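Local coordinates for protein glycosyl hydrolase (Rhizobium leguminosarum bv. trifolii, PDB 5NDX) that probably hydrolyses O-glycosidic bonds as a family 39 glycosyl hydrolase, being a bacterial orthologue of human alpha-L-iduronidase, at residues L270-H275 and Q322-A327; I360-G365 and A489-L494; I288-E293 and I412-A417; G330-T335 and R354-D359. The protein carries 2 engineered substitutions. One frame throughout, in Å; residues are numbered along the deposited sequence.

Interaction 1: residues L270-H275 and Q322-A327. With 8U8 ((2~{R},3~{S},4~{S},5~{R},6~{S})-6-(4-methyl-2-oxidanylidene-chromen-7-yl)oxy-3,4,5-tris(oxidanyl)oxane-2-carboxylic acid), chain M.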
# COMPACT_ATOMS: atom_id res chain seq x y z
N LEU A 270 -2.25 -14.18 -9.09
CA LEU A 270 -0.94 -14.16 -9.79
C LEU A 270 -1.01 -13.50 -11.16
O LEU A 270 -2.06 -13.50 -11.81
CB LEU A 270 -0.35 -15.58 -9.92
CG LEU A 270 0.23 -16.10 -8.61
CD1 LEU A 270 -0.17 -17.55 -8.27
CD2 LEU A 270 1.77 -15.89 -8.55
N GLY A 271 0.11 -12.91 -11.58
CA GLY A 271 0.24 -12.35 -12.97
C GLY A 271 -0.33 -10.93 -13.15
O GLY A 271 -1.40 -10.74 -13.72
N TRP A 272 0.42 -9.94 -12.68
CA TRP A 272 -0.05 -8.55 -12.61
C TRP A 272 -0.49 -7.98 -13.94
O TRP A 272 -1.39 -7.10 -14.00
CB TRP A 272 1.06 -7.64 -12.05
CG TRP A 272 2.17 -7.28 -13.01
CD1 TRP A 272 3.38 -7.92 -13.14
CD2 TRP A 272 2.19 -6.20 -13.94
NE1 TRP A 272 4.13 -7.30 -14.09
CE2 TRP A 272 3.44 -6.25 -14.60
CE3 TRP A 272 1.29 -5.21 -14.28
CZ2 TRP A 272 3.79 -5.34 -15.58
CZ3 TRP A 272 1.63 -4.30 -15.27
CH2 TRP A 272 2.86 -4.37 -15.91
N SER A 273 0.19 -8.40 -15.00
CA SER A 273 -0.04 -7.81 -16.31
C SER A 273 -1.18 -8.47 -17.12
O SER A 273 -1.56 -7.95 -18.17
CB SER A 273 1.25 -7.81 -17.14
OG SER A 273 1.58 -9.14 -17.50
N ASP A 274 -1.75 -9.56 -16.66
CA ASP A 274 -2.95 -10.10 -17.31
C ASP A 274 -4.12 -9.14 -17.08
O ASP A 274 -4.08 -8.35 -16.14
CB ASP A 274 -3.30 -11.46 -16.71
CG ASP A 274 -2.29 -12.52 -17.11
OD1 ASP A 274 -1.81 -12.44 -18.24
OD2 ASP A 274 -2.02 -13.44 -16.31
N HIS A 275 -5.12 -9.15 -17.96
CA HIS A 275 -6.25 -8.24 -17.86
C HIS A 275 -7.39 -8.87 -17.04
O HIS A 275 -7.95 -9.89 -17.44
CB HIS A 275 -6.71 -7.80 -19.23
CG HIS A 275 -5.64 -7.10 -19.97
ND1 HIS A 275 -5.32 -5.79 -19.73
CD2 HIS A 275 -4.75 -7.54 -20.88
CE1 HIS A 275 -4.32 -5.43 -20.50
NE2 HIS A 275 -3.96 -6.47 -21.22
N GLN A 322 -5.07 -4.11 -15.16
CA GLN A 322 -3.89 -4.76 -14.58
C GLN A 322 -3.80 -4.53 -13.08
O GLN A 322 -4.55 -3.70 -12.57
CB GLN A 322 -2.69 -4.24 -15.36
CG GLN A 322 -2.76 -4.74 -16.81
CD GLN A 322 -1.67 -4.17 -17.68
OE1 GLN A 322 -1.33 -2.99 -17.61
NE2 GLN A 322 -1.06 -5.02 -18.46
N ARG A 323 -2.95 -5.29 -12.38
CA ARG A 323 -2.82 -5.15 -10.92
C ARG A 323 -1.91 -3.99 -10.59
O ARG A 323 -0.67 -4.14 -10.33
CB ARG A 323 -2.30 -6.40 -10.30
CG ARG A 323 -2.23 -6.40 -8.76
CD ARG A 323 -1.93 -7.86 -8.31
NE ARG A 323 -0.60 -7.98 -8.32
CZ ARG A 323 0.17 -8.99 -8.65
NH1 ARG A 323 -0.19 -10.23 -8.95
NH2 ARG A 323 1.42 -8.67 -8.59
N THR A 324 -2.51 -2.84 -10.70
CA THR A 324 -1.81 -1.55 -10.60
C THR A 324 -2.72 -0.63 -9.80
O THR A 324 -3.97 -0.74 -9.86
CB THR A 324 -1.50 -0.93 -11.98
OG1 THR A 324 -2.70 -0.52 -12.63
CG2 THR A 324 -0.81 -1.95 -12.91
N ILE A 325 -2.10 0.27 -9.05
CA ILE A 325 -2.81 1.21 -8.24
C ILE A 325 -3.17 2.49 -9.02
O ILE A 325 -3.95 3.33 -8.49
CB ILE A 325 -2.07 1.57 -6.92
CG1 ILE A 325 -0.61 1.92 -7.14
CG2 ILE A 325 -2.27 0.44 -5.92
CD1 ILE A 325 0.07 2.61 -5.99
N PHE A 326 -2.61 2.67 -10.21
CA PHE A 326 -3.05 3.76 -11.09
C PHE A 326 -3.35 3.20 -12.47
O PHE A 326 -2.73 2.23 -12.87
CB PHE A 326 -1.98 4.84 -11.26
CG PHE A 326 -1.56 5.51 -9.97
CD1 PHE A 326 -0.56 4.96 -9.23
CD2 PHE A 326 -2.17 6.66 -9.54
CE1 PHE A 326 -0.16 5.54 -8.04
CE2 PHE A 326 -1.81 7.25 -8.32
CZ PHE A 326 -0.79 6.68 -7.59
N ALA A 327 -4.29 3.85 -13.16
CA ALA A 327 -4.46 3.68 -14.59
C ALA A 327 -3.61 4.73 -15.33
O ALA A 327 -3.77 5.93 -15.15
CB ALA A 327 -5.93 3.82 -14.94
C15 8U8 M . 7.37 -18.46 -12.43
C13 8U8 M . 6.70 -18.58 -11.19
C14 8U8 M . 6.46 -19.86 -10.69
C16 8U8 M . 5.83 -20.02 -9.45
O9 8U8 M . 5.62 -21.18 -9.08
O8 8U8 M . 5.42 -18.93 -8.70
C11 8U8 M . 5.75 -17.67 -9.11
C10 8U8 M . 5.45 -16.59 -8.27
C12 8U8 M . 6.38 -17.47 -10.37
C7 8U8 M . 6.72 -16.16 -10.73
C8 8U8 M . 6.43 -15.08 -9.89
C9 8U8 M . 5.78 -15.28 -8.66
O2 8U8 M . 5.50 -14.26 -7.78
C5 8U8 M . 5.30 -12.85 -8.18
O1 8U8 M . 4.39 -12.80 -9.29
C1 8U8 M . 4.32 -11.64 -10.03
C6 8U8 M . 2.93 -11.55 -10.30
O7 8U8 M . 2.62 -10.94 -11.31
O6 8U8 M . 2.18 -12.05 -9.48
C2 8U8 M . 4.69 -10.32 -9.30
O5 8U8 M . 3.59 -9.93 -8.45
C3 8U8 M . 6.07 -10.40 -8.50
O4 8U8 M . 7.00 -9.57 -9.10
C4 8U8 M . 6.60 -11.86 -8.40
O3 8U8 M . 7.67 -11.90 -7.37

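Interaction 2: residues I360-G365 and A489-L494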
# COMPACT_ATOMS: atom_id res chain seq x y z
N ILE A 360 -2.05 9.85 -14.81
CA ILE A 360 -2.40 8.69 -14.01
C ILE A 360 -3.60 9.00 -13.14
O ILE A 360 -3.72 10.08 -12.56
CB ILE A 360 -1.26 8.16 -13.14
CG1 ILE A 360 -0.61 9.24 -12.29
CG2 ILE A 360 -0.26 7.46 -14.03
CD1 ILE A 360 0.52 8.73 -11.42
N ILE A 361 -4.51 8.01 -13.08
CA ILE A 361 -5.69 8.08 -12.30
C ILE A 361 -5.66 6.97 -11.23
O ILE A 361 -5.40 5.82 -11.53
CB ILE A 361 -6.91 7.94 -13.20
CG1 ILE A 361 -7.00 9.07 -14.23
CG2 ILE A 361 -8.18 7.91 -12.40
CD1 ILE A 361 -7.19 10.47 -13.67
N LYS A 362 -5.92 7.33 -9.99
CA LYS A 362 -6.03 6.37 -8.86
C LYS A 362 -7.10 5.35 -8.98
O LYS A 362 -8.23 5.65 -9.31
CB LYS A 362 -6.31 7.10 -7.54
CG LYS A 362 -5.11 7.78 -7.02
CD LYS A 362 -5.23 8.84 -5.90
CE LYS A 362 -6.27 8.66 -4.86
NZ LYS A 362 -6.05 9.66 -3.72
N LYS A 363 -6.73 4.14 -8.63
CA LYS A 363 -7.62 2.99 -8.69
C LYS A 363 -7.90 2.45 -7.28
O LYS A 363 -7.23 2.88 -6.31
CB LYS A 363 -6.96 1.91 -9.55
CG LYS A 363 -6.98 2.22 -11.04
CD LYS A 363 -6.09 1.26 -11.83
CE LYS A 363 -6.59 -0.18 -11.80
NZ LYS A 363 -5.56 -1.02 -12.43
N PRO A 364 -8.84 1.48 -7.16
CA PRO A 364 -9.25 0.98 -5.85
C PRO A 364 -8.20 0.31 -5.02
O PRO A 364 -8.35 0.29 -3.81
CB PRO A 364 -10.43 0.05 -6.15
CG PRO A 364 -11.01 0.64 -7.41
CD PRO A 364 -9.84 1.15 -8.19
N GLY A 365 -7.14 -0.20 -5.64
CA GLY A 365 -6.04 -0.77 -4.89
C GLY A 365 -5.39 0.23 -3.93
O GLY A 365 -4.82 -0.18 -2.91
N ALA A 489 -13.68 11.91 -9.17
CA ALA A 489 -14.15 10.59 -8.84
C ALA A 489 -13.11 9.71 -8.19
O ALA A 489 -13.49 8.78 -7.47
CB ALA A 489 -14.73 9.86 -10.07
N GLN A 490 -11.82 10.00 -8.38
CA GLN A 490 -10.78 9.09 -7.93
C GLN A 490 -10.52 9.19 -6.43
O GLN A 490 -9.90 8.28 -5.88
CB GLN A 490 -9.44 9.33 -8.63
CG GLN A 490 -8.61 10.51 -8.08
CD GLN A 490 -7.32 10.79 -8.84
OE1 GLN A 490 -6.52 11.69 -8.44
NE2 GLN A 490 -7.08 10.07 -9.88
N GLU A 491 -10.97 10.27 -5.81
CA GLU A 491 -10.68 10.52 -4.40
C GLU A 491 -11.67 9.81 -3.48
O GLU A 491 -12.87 9.81 -3.74
CB GLU A 491 -10.71 12.03 -4.07
CG GLU A 491 -9.73 12.91 -4.86
CD GLU A 491 -8.28 12.47 -4.83
OE1 GLU A 491 -7.87 11.74 -3.87
OE2 GLU A 491 -7.51 12.90 -5.76
N PRO A 492 -11.17 9.22 -2.37
CA PRO A 492 -12.08 8.57 -1.40
C PRO A 492 -13.22 9.53 -1.07
O PRO A 492 -12.99 10.67 -0.63
CB PRO A 492 -11.18 8.35 -0.19
CG PRO A 492 -9.85 8.12 -0.79
CD PRO A 492 -9.76 9.04 -2.00
N ALA A 493 -14.41 9.08 -1.35
CA ALA A 493 -15.58 9.92 -1.38
C ALA A 493 -16.42 9.82 -0.11
O ALA A 493 -16.67 8.73 0.42
CB ALA A 493 -16.45 9.48 -2.57
N LEU A 494 -16.91 10.97 0.33
CA LEU A 494 -17.94 11.01 1.36
C LEU A 494 -19.29 10.48 0.85
O LEU A 494 -19.87 10.98 -0.12
CB LEU A 494 -18.12 12.45 1.86
CG LEU A 494 -16.88 12.95 2.68
CD1 LEU A 494 -16.90 14.45 2.91
CD2 LEU A 494 -16.78 12.23 4.01
O HOH W 1 -10.02 5.82 -7.21

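Interaction 3: residues I288-E293 and I412-A417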
# COMPACT_ATOMS: atom_id res chain seq x y z
N ILE A 288 -9.08 -6.79 -0.99
CA ILE A 288 -7.90 -6.43 -0.15
C ILE A 288 -8.29 -6.35 1.34
O ILE A 288 -7.60 -6.90 2.22
CB ILE A 288 -7.33 -5.07 -0.60
CG1 ILE A 288 -6.61 -5.22 -1.98
CG2 ILE A 288 -6.31 -4.51 0.39
CD1 ILE A 288 -6.35 -3.91 -2.71
N ALA A 289 -9.42 -5.68 1.62
CA ALA A 289 -9.85 -5.55 2.98
C ALA A 289 -10.27 -6.92 3.57
O ALA A 289 -9.99 -7.22 4.75
CB ALA A 289 -10.94 -4.51 3.11
N ARG A 290 -10.91 -7.74 2.75
CA ARG A 290 -11.33 -9.05 3.17
C ARG A 290 -10.14 -9.95 3.54
O ARG A 290 -10.18 -10.63 4.55
CB ARG A 290 -12.20 -9.69 2.10
CG ARG A 290 -12.40 -11.17 2.23
CD ARG A 290 -13.51 -11.59 1.30
NE ARG A 290 -13.62 -13.02 1.19
CZ ARG A 290 -14.56 -13.80 1.73
NH1 ARG A 290 -15.52 -13.34 2.48
NH2 ARG A 290 -14.47 -15.09 1.54
N ILE A 291 -9.12 -9.95 2.72
CA ILE A 291 -7.87 -10.66 3.01
C ILE A 291 -7.22 -10.19 4.34
O ILE A 291 -6.82 -10.99 5.22
CB ILE A 291 -6.90 -10.51 1.86
CG1 ILE A 291 -7.37 -11.39 0.69
CG2 ILE A 291 -5.48 -10.90 2.24
CD1 ILE A 291 -6.74 -10.99 -0.62
N ILE A 292 -7.18 -8.88 4.51
CA ILE A 292 -6.71 -8.30 5.75
C ILE A 292 -7.53 -8.76 6.94
O ILE A 292 -6.97 -9.22 7.96
CB ILE A 292 -6.63 -6.77 5.65
CG1 ILE A 292 -5.41 -6.41 4.75
CG2 ILE A 292 -6.58 -6.13 7.04
CD1 ILE A 292 -5.42 -5.00 4.17
N GLU A 293 -8.86 -8.66 6.83
CA GLU A 293 -9.68 -9.02 7.97
C GLU A 293 -9.54 -10.51 8.34
O GLU A 293 -9.55 -10.87 9.53
CB GLU A 293 -11.13 -8.63 7.73
CG GLU A 293 -12.03 -8.81 8.93
CD GLU A 293 -12.63 -10.20 9.09
OE1 GLU A 293 -12.61 -11.02 8.15
OE2 GLU A 293 -13.18 -10.45 10.20
N ILE A 412 -16.71 -4.02 5.63
CA ILE A 412 -16.26 -4.67 4.42
C ILE A 412 -17.40 -5.58 3.91
O ILE A 412 -17.91 -6.39 4.69
CB ILE A 412 -15.06 -5.54 4.77
CG1 ILE A 412 -13.93 -4.72 5.40
CG2 ILE A 412 -14.56 -6.32 3.55
CD1 ILE A 412 -12.98 -5.56 6.21
N HIS A 413 -17.86 -5.42 2.66
CA HIS A 413 -18.86 -6.36 2.11
C HIS A 413 -18.23 -6.91 0.85
O HIS A 413 -18.11 -6.20 -0.15
CB HIS A 413 -20.14 -5.61 1.88
CG HIS A 413 -21.36 -6.45 1.68
ND1 HIS A 413 -21.44 -7.81 1.96
CD2 HIS A 413 -22.58 -6.11 1.24
CE1 HIS A 413 -22.65 -8.26 1.70
NE2 HIS A 413 -23.37 -7.24 1.28
N SER A 414 -17.70 -8.11 0.97
CA SER A 414 -16.87 -8.69 -0.05
C SER A 414 -16.98 -10.21 0.03
O SER A 414 -16.87 -10.80 1.13
CB SER A 414 -15.41 -8.25 0.14
OG SER A 414 -14.49 -8.96 -0.68
N VAL A 415 -17.19 -10.83 -1.13
CA VAL A 415 -17.05 -12.29 -1.30
C VAL A 415 -16.02 -12.58 -2.42
O VAL A 415 -15.71 -11.70 -3.25
CB VAL A 415 -18.39 -12.97 -1.68
CG1 VAL A 415 -19.44 -12.80 -0.55
CG2 VAL A 415 -18.97 -12.40 -2.99
N ASP A 416 -15.52 -13.81 -2.44
CA ASP A 416 -14.53 -14.22 -3.42
C ASP A 416 -15.08 -14.10 -4.84
O ASP A 416 -14.37 -13.65 -5.75
CB ASP A 416 -14.10 -15.66 -3.13
CG ASP A 416 -13.19 -15.75 -1.92
OD1 ASP A 416 -12.81 -14.72 -1.33
OD2 ASP A 416 -12.82 -16.86 -1.55
N ALA A 417 -16.34 -14.47 -5.04
CA ALA A 417 -16.90 -14.42 -6.40
C ALA A 417 -17.02 -13.00 -6.92
O ALA A 417 -17.56 -12.07 -6.27
CB ALA A 417 -18.23 -15.19 -6.50

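Interaction 4: residues G330-T335 and R354-D359. Unlike the reference sequence in segment 354-359: Thr355 (reference Ala). With SO4 (sulfate ion), chain J.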
# COMPACT_ATOMS: atom_id res chain seq x y z
N GLY A 330 -1.18 7.28 -21.66
CA GLY A 330 -0.00 7.79 -22.40
C GLY A 330 0.50 6.70 -23.36
O GLY A 330 -0.11 5.64 -23.45
N SER A 331 1.64 6.95 -24.00
CA SER A 331 2.11 6.14 -25.12
C SER A 331 3.06 5.04 -24.70
O SER A 331 3.24 4.11 -25.46
CB SER A 331 2.80 7.01 -26.17
OG SER A 331 3.86 7.74 -25.55
N ARG A 332 3.62 5.07 -23.49
CA ARG A 332 4.59 4.05 -23.10
C ARG A 332 3.88 2.76 -22.71
O ARG A 332 2.73 2.80 -22.35
CB ARG A 332 5.46 4.54 -21.95
CG ARG A 332 6.10 5.86 -22.28
CD ARG A 332 6.94 6.35 -21.15
NE ARG A 332 8.21 5.67 -21.07
CZ ARG A 332 9.12 5.90 -20.13
NH1 ARG A 332 8.89 6.78 -19.15
NH2 ARG A 332 10.27 5.24 -20.18
N ASN A 333 4.58 1.63 -22.80
CA ASN A 333 4.08 0.34 -22.31
C ASN A 333 5.14 -0.27 -21.41
O ASN A 333 6.27 -0.45 -21.83
CB ASN A 333 3.78 -0.61 -23.47
CG ASN A 333 2.99 -1.85 -23.02
OD1 ASN A 333 3.42 -2.60 -22.14
ND2 ASN A 333 1.83 -2.07 -23.64
N PHE A 334 4.78 -0.63 -20.19
CA PHE A 334 5.75 -1.12 -19.23
C PHE A 334 5.69 -2.64 -19.02
O PHE A 334 6.42 -3.16 -18.18
CB PHE A 334 5.58 -0.38 -17.88
CG PHE A 334 5.76 1.13 -17.98
CD1 PHE A 334 4.69 1.94 -18.32
CD2 PHE A 334 6.98 1.71 -17.77
CE1 PHE A 334 4.83 3.32 -18.43
CE2 PHE A 334 7.14 3.08 -17.83
CZ PHE A 334 6.06 3.89 -18.18
N THR A 335 4.85 -3.35 -19.76
CA THR A 335 4.80 -4.83 -19.70
C THR A 335 5.95 -5.42 -20.52
O THR A 335 7.02 -5.72 -20.02
CB THR A 335 3.50 -5.39 -20.32
OG1 THR A 335 3.60 -5.27 -21.74
CG2 THR A 335 2.21 -4.66 -19.82
N ARG A 354 11.42 15.60 -22.29
CA ARG A 354 11.98 14.55 -23.18
C ARG A 354 11.01 13.38 -23.31
O ARG A 354 10.67 12.98 -24.43
CB ARG A 354 13.35 13.99 -22.70
CG ARG A 354 14.37 14.96 -22.09
CD ARG A 354 14.65 16.24 -22.89
NE ARG A 354 15.20 15.98 -24.23
CZ ARG A 354 14.60 16.24 -25.41
NH1 ARG A 354 13.39 16.81 -25.48
NH2 ARG A 354 15.24 15.93 -26.54
N THR A 355 10.58 12.85 -22.17
CA THR A 355 9.81 11.62 -22.13
C THR A 355 8.35 11.84 -22.50
O THR A 355 7.81 12.95 -22.43
CB THR A 355 9.85 10.92 -20.74
OG1 THR A 355 10.05 11.91 -19.72
CG2 THR A 355 10.95 9.87 -20.67
N PRO A 356 7.70 10.77 -22.92
CA PRO A 356 6.29 10.94 -23.29
C PRO A 356 5.42 11.48 -22.14
O PRO A 356 5.57 11.07 -21.02
CB PRO A 356 5.88 9.53 -23.70
CG PRO A 356 7.16 8.91 -24.17
CD PRO A 356 8.20 9.43 -23.24
N PRO A 357 4.54 12.44 -22.43
CA PRO A 357 3.65 12.95 -21.40
C PRO A 357 2.59 11.88 -20.96
O PRO A 357 2.46 10.83 -21.61
CB PRO A 357 3.01 14.15 -22.09
CG PRO A 357 3.01 13.80 -23.52
CD PRO A 357 4.22 12.96 -23.77
N PHE A 358 1.91 12.10 -19.83
CA PHE A 358 1.06 11.06 -19.25
C PHE A 358 0.17 11.64 -18.20
O PHE A 358 0.47 12.70 -17.64
CB PHE A 358 1.87 9.89 -18.62
CG PHE A 358 2.62 10.28 -17.38
CD1 PHE A 358 3.84 10.96 -17.46
CD2 PHE A 358 2.09 10.02 -16.11
CE1 PHE A 358 4.50 11.38 -16.31
CE2 PHE A 358 2.75 10.43 -14.98
CZ PHE A 358 3.95 11.10 -15.07
N ASP A 359 -0.91 10.92 -17.94
CA ASP A 359 -1.77 11.14 -16.81
C ASP A 359 -1.99 9.80 -16.14
O ASP A 359 -2.16 8.75 -16.81
CB ASP A 359 -3.09 11.76 -17.26
CG ASP A 359 -2.97 13.25 -17.54
OD1 ASP A 359 -2.96 14.02 -16.57
OD2 ASP A 359 -2.88 13.66 -18.72
S SO4 J . 10.29 5.02 -23.98
O1 SO4 J . 8.91 5.57 -23.95
O2 SO4 J . 10.30 3.71 -23.26
O3 SO4 J . 11.21 5.99 -23.34
O4 SO4 J . 10.68 4.81 -25.41
O HOH W 2 2.40 9.86 -24.03

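Interaction 1: residues L270-H275 and Q322-A327
The carboxylate-binding corner of the sugar pocket forms where Trp272 and Arg323 meet. Arg323 N donates to Trp272 O at 2.9 Å, in the carbonyl plane and on a lone pair, with a nearly straight N-H...O angle of 171°. The arginine chain leaves with CG opposite its own backbone N and bends at chi3 (88°), which lays the guanidinium against the tryptophan: Trp272 CB sits over one face, 3.6 Å from Arg323 NH2. Arg323 NH1 can then reach the uronate carboxylate of the bound coumarin glycoside, meeting ligand O6 at 3.0 Å in the guanidinium plane. Arg323 NH2 also approaches the neighbouring sugar hydroxyl O5, although that modelled distance is short enough to be doubtful. The 270-275 segment belongs to the loop after barrel strand 261-263 and makes a type I beta turn from Gly271 to Asp274. At its start, two successive backbone N-H groups point at the same carboxylate, Gly271 N to ligand O6 at 3.1 Å and Trp272 N to ligand O7 at 2.8 Å. Farther along, Gln322 NE2 donates to Ser273 O at 3.0 Å from slightly off the carbonyl plane. Gly319 N holds the amide's other end, Gln322 OE1. The His275 ring lies alongside this amide, their planes only 3° apart, with His275 CE1 3.9 Å from Gln322 NE2.

Interaction 2: residues I360-G365 and A489-L494
The flat amide of Gln490 carries the aliphatic part of Lys362 over one of its faces: CB, CG and CD of the lysine pass there, the two side chains crossing at about a right angle, with Lys362 CB 4.0 Å from Gln490 CD. The amide is probably turned over in the model. Ile361 CG2 packs against its end, where Lys362 N also lies 3.0 Å from the atom modelled as Gln490 NE2; in the reversed setting this approach may be a hydrogen bond. Gln490 gets there with CG wedged between its backbone N and carbonyl carbon (chi1 80°), the chain running out extended from that point. The second flat group, the carboxylate of Glu491, takes the lysine tip: Lys362 NZ forms a salt bridge to Glu491 OE1 at 2.8 Å, arriving on the syn side but 27° out of the carboxylate plane. A bend at chi2 brings this carboxylate back toward the lysine. Between the backbones, one water donates to both Lys362 O and Gln490 O, each at 2.8 Å. The contact thus joins the end of strand 358-362 of the two-stranded antiparallel sheet, just ahead of helix 364-372, to the turn linking helix 480-489 with strand 493-503, an outermost strand of the nine-stranded sheet. Glu370 of helix 364-372 forms a second salt bridge to Lys362 NZ. A buried ammonium shared by two carboxylates would be expected to stay charged, its electrostatic cost offset by both anions.

Interaction 3: residues I288-E293 and I412-A417
Arg290 crosses from an outer helix of the TIM barrel, 282-300, to the end of strand 407-413 of the nine-stranded beta sheet and the loop that follows it, and most of its chain is in contact along the way. Its CB rests 3.7 Å from Ser414 OG. With CG anti to the backbone N (chi1 164°) and the chain extended as far as NE, Arg290 CD passes the same Ser414 OG at 3.4 Å. Arg290 NE then forms a salt bridge to Asp416 OD1 at 3.1 Å, entering from above the carboxylate plane, and the guanidinium and carboxylate planes stand 88° apart. Arg290 NH2 adds a weak bond to that same oxygen, while NH1 makes another weak one to Ser414 O, 3.2 Å away. Val415 CA and Asp416 N lie over one face of the guanidinium. Thr235 OG1 is hydrogen-bonded to both Arg290 NE and Asp416 OD1, helping to position the ion pair. Beside this polar arm the join is apolar: Ile412 CG1 packs on Ala289 CB at 3.8 Å. The end of that isoleucine sits against the helix, its CD1 3.9 Å from Glu293 CB and 3.7 Å from Ala289 O.

Interaction 4: residues G330-T335 and R354-D359
A water bridges Ser331 and Pro357, donating to Pro357 O at 2.6 Å and lying 3.0 Å from Ser331 OG. That hydroxyl also presses on the preceding proline, with Ser331 OG 3.3 Å from Pro356 CB. Chi1 of 56° places OG between the backbone N and carbonyl carbon of Ser331, directed at both partners. Alongside, Arg332 crosses Pro356 at about a right angle, and its CG touches Pro356 CG at 3.7 Å. The guanidinium beyond is sandwiched: Thr355 CG2 lies over one face, 4.0 Å from Arg332 NH1, and Phe334 CE2 over the opposite one. Thr355 itself is a change from the reference sequence. A sulfate, probably from the crystallisation liquor, takes two weak bonds, Arg332 NE to sulfate O1 at 3.0 Å and NH2 to sulfate O2 at 3.4 Å. Arg332 NH1 is held by Glu37 and Glu35. The two segments lie at the end of the two-stranded antiparallel sheet (326-330 with 358-362) where the long connection, partly missing from the model, leaves and returns. There an Asx turn shapes the departing backbone, Asn333 OD1 accepting from Thr335 N at 2.9 Å as well as from Thr335 OG1. Across this surface contact, polar linkage runs through water and the rest is side-chain packing, while the arginine's charge is probably balanced mainly by Glu37 and Glu35, with the sulfate probably an incidental addition.

How the interactions relate
Interaction 1 alone of the four touches the bound coumarin glycoside; the others lie away from the annotated sites. It continues into interaction 2 through the antiparallel pairing of strands 326-330 and 358-362, where Ala327 N meets Ile361 O at 2.8 Å and Ile325 O meets Lys363 N at 2.9 Å, both probable hydrogen bonds. Interaction 4 lies at the other end of the same strands, yet its Thr335 reaches back to interaction 1, with Thr335 CG2 3.6 Å from Gln322 NE2 and 4.0 Å from Trp272 CH2. Interaction 3 joins barrel to sheet and meets interaction 2 where Ile288 CD1 packs 3.8 Å from Gly365 CA. Its nearest atoms remain about 19 Å from interaction 4.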